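Local coordinates for protein HMG-CoA Lyase (Bacillus subtilis subsp. subtilis, PDB 1YDO) that belongs to the HMGL-like family of TIM-barrel proteins and is probably an HMG-CoA lyase, at residues A[159-173]-A[194-206]. Numbering follows the deposited sequence.
Sequences VIRLSEALFEFGISE and ALLARFPANQIAL
Phe-199, on the loop that follows helix 185-196, reaches across to helix 156-169 and lies along the turn between Ser-163 and Phe-167. Glu-164 CG meets the edge of the Phe-199 ring, 3.5 Å from Phe-199 CZ, while Ser-163 CB approaches obliquely. With CG turned anti to its carbonyl carbon (chi1 -44°), the Phe-199 ring comes beside that of Phe-167. The two planes are 24° apart, but with centroids separated by 5.3 Å little of one ring lies over the other. Gln-203 borders Phe-167 twice: its carbonyl O lies in the ring plane, 3.3 Å from Phe-167 CZ, and its OE1 is 3.4 Å from Phe-167 CE1, the amide turned 76° to the ring. Gln-203 CG also packs on Ser-172 O. At the other end Ile-160 CD1 lies against Leu-195 CD2; separately, Ile-160 CG2 sits over one face of the Arg-198 guanidinium. One water donates to both Ile-171 O and Gln-203 OE1, and Glu-173 OE1 forms a salt bridge with Lys-10. The contact thus joins two successive beta-alpha units of the TIM barrel mainly through apolar and aromatic side chains. Glu-164 OE1 touches the aliphatic CD of Arg-198 but stays 4.4 Å from Arg-198 NE, so their charges probably attract only weakly.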
# COMPACT_ATOMS: atom_id res chain seq x y z
N VAL A 159 16.38 17.94 11.02
CA VAL A 159 15.44 18.30 9.96
C VAL A 159 15.02 19.74 10.14
O VAL A 159 15.08 20.53 9.20
CB VAL A 159 14.19 17.42 9.99
CG1 VAL A 159 13.28 17.78 8.83
CG2 VAL A 159 14.57 15.96 9.93
N ILE A 160 14.59 20.07 11.35
CA ILE A 160 14.15 21.42 11.65
C ILE A 160 15.26 22.41 11.32
O ILE A 160 15.05 23.38 10.60
CB ILE A 160 13.80 21.57 13.13
CG1 ILE A 160 12.82 20.47 13.55
CG2 ILE A 160 13.18 22.92 13.39
CD1 ILE A 160 11.49 20.57 12.87
N ARG A 161 16.44 22.14 11.86
CA ARG A 161 17.60 22.98 11.64
C ARG A 161 17.75 23.27 10.15
O ARG A 161 17.59 24.42 9.71
CB ARG A 161 18.86 22.27 12.16
CG ARG A 161 20.10 23.15 12.26
CD ARG A 161 21.26 22.42 12.95
NE ARG A 161 21.93 21.43 12.10
CZ ARG A 161 22.74 21.73 11.08
NH1 ARG A 161 23.31 20.76 10.38
NH2 ARG A 161 23.00 23.00 10.77
N LEU A 162 18.03 22.23 9.37
CA LEU A 162 18.21 22.35 7.93
C LEU A 162 17.01 23.02 7.28
O LEU A 162 17.15 23.97 6.51
CB LEU A 162 18.43 20.97 7.30
CG LEU A 162 19.69 20.22 7.74
CD1 LEU A 162 19.70 18.84 7.08
CD2 LEU A 162 20.94 21.02 7.36
N SER A 163 15.82 22.51 7.58
CA SER A 163 14.60 23.07 7.03
C SER A 163 14.54 24.59 7.22
O SER A 163 14.13 25.31 6.32
CB SER A 163 13.39 22.40 7.67
OG SER A 163 13.45 20.99 7.47
N GLU A 164 14.95 25.07 8.40
CA GLU A 164 14.92 26.51 8.65
C GLU A 164 15.89 27.21 7.70
O GLU A 164 15.57 28.24 7.11
CB GLU A 164 15.27 26.83 10.11
CG GLU A 164 14.10 26.61 11.10
CD GLU A 164 13.97 27.69 12.20
OE1 GLU A 164 12.96 27.65 12.95
OE2 GLU A 164 14.86 28.56 12.31
N ALA A 165 17.07 26.63 7.55
CA ALA A 165 18.04 27.22 6.65
C ALA A 165 17.45 27.22 5.24
O ALA A 165 17.36 28.26 4.61
CB ALA A 165 19.34 26.41 6.67
N LEU A 166 17.04 26.05 4.76
CA LEU A 166 16.48 25.97 3.42
C LEU A 166 15.45 27.04 3.17
O LEU A 166 15.50 27.75 2.17
CB LEU A 166 15.87 24.59 3.16
CG LEU A 166 16.82 23.50 2.65
CD1 LEU A 166 17.75 24.10 1.60
CD2 LEU A 166 17.62 22.93 3.79
N PHE A 167 14.50 27.18 4.08
CA PHE A 167 13.47 28.19 3.88
C PHE A 167 14.03 29.59 3.93
O PHE A 167 13.57 30.48 3.21
CB PHE A 167 12.36 28.01 4.90
CG PHE A 167 11.32 27.02 4.47
CD1 PHE A 167 10.56 27.26 3.32
CD2 PHE A 167 11.09 25.86 5.20
CE1 PHE A 167 9.60 26.35 2.91
CE2 PHE A 167 10.13 24.94 4.79
CZ PHE A 167 9.38 25.19 3.64
N GLU A 168 15.04 29.77 4.77
CA GLU A 168 15.70 31.07 4.93
C GLU A 168 16.35 31.54 3.63
O GLU A 168 16.46 32.74 3.37
CB GLU A 168 16.75 30.99 6.04
CG GLU A 168 17.40 32.32 6.43
CD GLU A 168 18.83 32.17 6.95
OE1 GLU A 168 19.05 31.40 7.92
OE2 GLU A 168 19.74 32.82 6.38
N PHE A 169 16.80 30.59 2.81
CA PHE A 169 17.44 30.92 1.53
C PHE A 169 16.43 31.52 0.54
O PHE A 169 16.80 32.34 -0.30
CB PHE A 169 18.07 29.66 0.91
CG PHE A 169 19.22 29.08 1.70
CD1 PHE A 169 19.73 27.81 1.39
CD2 PHE A 169 19.81 29.80 2.74
CE1 PHE A 169 20.80 27.27 2.11
CE2 PHE A 169 20.88 29.26 3.46
CZ PHE A 169 21.38 27.99 3.14
N GLY A 170 15.17 31.12 0.64
CA GLY A 170 14.17 31.66 -0.26
C GLY A 170 13.47 30.61 -1.10
O GLY A 170 12.72 30.94 -2.03
N ILE A 171 13.71 29.34 -0.80
CA ILE A 171 13.07 28.26 -1.55
C ILE A 171 11.56 28.40 -1.45
O ILE A 171 11.06 29.07 -0.55
CB ILE A 171 13.47 26.90 -0.99
CG1 ILE A 171 13.11 26.83 0.49
CG2 ILE A 171 14.96 26.65 -1.23
CD1 ILE A 171 13.29 25.45 1.10
N SER A 172 10.84 27.77 -2.35
CA SER A 172 9.39 27.88 -2.32
C SER A 172 8.69 26.67 -1.71
O SER A 172 7.57 26.78 -1.19
CB SER A 172 8.88 28.14 -3.73
OG SER A 172 9.55 29.24 -4.31
N GLU A 173 9.34 25.51 -1.78
CA GLU A 173 8.78 24.27 -1.27
C GLU A 173 9.86 23.32 -0.80
O GLU A 173 10.84 23.09 -1.50
CB GLU A 173 7.97 23.61 -2.36
CG GLU A 173 7.04 22.54 -1.88
CD GLU A 173 6.00 22.20 -2.91
OE1 GLU A 173 6.30 21.38 -3.80
OE2 GLU A 173 4.89 22.77 -2.85
N ALA A 194 6.03 18.31 14.52
CA ALA A 194 7.13 19.19 14.90
C ALA A 194 7.48 20.17 13.79
O ALA A 194 7.87 21.31 14.06
CB ALA A 194 8.36 18.36 15.26
N LEU A 195 7.34 19.74 12.54
CA LEU A 195 7.64 20.61 11.41
C LEU A 195 6.51 21.61 11.16
O LEU A 195 6.74 22.81 11.16
CB LEU A 195 7.88 19.78 10.14
CG LEU A 195 9.26 19.11 10.01
CD1 LEU A 195 9.21 18.09 8.89
CD2 LEU A 195 10.34 20.14 9.73
N LEU A 196 5.29 21.10 10.96
CA LEU A 196 4.16 21.98 10.69
C LEU A 196 4.00 23.09 11.72
O LEU A 196 3.32 24.10 11.47
CB LEU A 196 2.86 21.19 10.60
CG LEU A 196 2.72 20.35 9.33
CD1 LEU A 196 1.43 19.55 9.39
CD2 LEU A 196 2.75 21.26 8.11
N ALA A 197 4.62 22.91 12.88
CA ALA A 197 4.53 23.91 13.93
C ALA A 197 5.62 24.97 13.78
O ALA A 197 5.97 25.64 14.75
CB ALA A 197 4.63 23.23 15.29
N ARG A 198 6.14 25.15 12.58
CA ARG A 198 7.20 26.14 12.37
C ARG A 198 7.24 26.66 10.95
O ARG A 198 7.68 27.78 10.70
CB ARG A 198 8.56 25.53 12.72
CG ARG A 198 9.59 26.55 13.17
CD ARG A 198 10.70 25.88 13.96
NE ARG A 198 10.16 24.80 14.80
CZ ARG A 198 10.86 24.17 15.73
NH1 ARG A 198 12.13 24.50 15.97
NH2 ARG A 198 10.29 23.18 16.42
N PHE A 199 6.77 25.85 10.01
CA PHE A 199 6.78 26.23 8.62
C PHE A 199 5.37 26.03 8.11
O PHE A 199 4.64 25.19 8.60
CB PHE A 199 7.73 25.32 7.85
CG PHE A 199 9.04 25.10 8.55
CD1 PHE A 199 10.08 26.00 8.42
CD2 PHE A 199 9.22 23.98 9.36
CE1 PHE A 199 11.30 25.80 9.08
CE2 PHE A 199 10.42 23.76 10.03
CZ PHE A 199 11.46 24.68 9.88
N PRO A 200 4.96 26.82 7.11
CA PRO A 200 3.62 26.72 6.53
C PRO A 200 3.40 25.40 5.80
O PRO A 200 4.20 25.01 4.95
CB PRO A 200 3.56 27.92 5.59
CG PRO A 200 4.99 28.10 5.19
CD PRO A 200 5.74 27.90 6.47
N ALA A 201 2.32 24.70 6.13
CA ALA A 201 2.02 23.41 5.51
C ALA A 201 1.97 23.48 3.99
O ALA A 201 2.28 22.50 3.31
CB ALA A 201 0.72 22.87 6.06
N ASN A 202 1.57 24.63 3.45
CA ASN A 202 1.48 24.78 2.01
C ASN A 202 2.83 24.70 1.32
O ASN A 202 2.92 24.38 0.13
CB ASN A 202 0.83 26.12 1.65
CG ASN A 202 -0.57 26.24 2.19
OD1 ASN A 202 -1.37 27.03 1.69
ND2 ASN A 202 -0.89 25.45 3.23
N GLN A 203 3.90 24.98 2.05
CA GLN A 203 5.22 24.93 1.46
C GLN A 203 5.98 23.64 1.80
O GLN A 203 7.21 23.60 1.74
CB GLN A 203 6.02 26.16 1.88
CG GLN A 203 5.52 27.44 1.25
CD GLN A 203 6.21 28.67 1.81
OE1 GLN A 203 7.44 28.78 1.79
NE2 GLN A 203 5.41 29.61 2.31
N ILE A 204 5.25 22.59 2.14
CA ILE A 204 5.88 21.33 2.46
C ILE A 204 5.29 20.17 1.66
O ILE A 204 4.08 19.95 1.68
CB ILE A 204 5.77 21.03 3.96
CG1 ILE A 204 6.68 21.98 4.74
CG2 ILE A 204 6.16 19.60 4.24
CD1 ILE A 204 6.50 21.91 6.24
N ALA A 205 6.16 19.45 0.95
CA ALA A 205 5.73 18.32 0.15
C ALA A 205 6.31 17.03 0.71
O ALA A 205 7.29 17.05 1.46
CB ALA A 205 6.17 18.51 -1.27
N LEU A 206 5.70 15.91 0.33
CA LEU A 206 6.16 14.62 0.80
C LEU A 206 6.49 13.65 -0.33
O LEU A 206 5.73 13.49 -1.27
CB LEU A 206 5.14 14.00 1.74
CG LEU A 206 5.11 14.64 3.11
CD1 LEU A 206 4.05 13.95 3.95
CD2 LEU A 206 6.47 14.54 3.79
O HOH W 1 9.86 30.06 1.92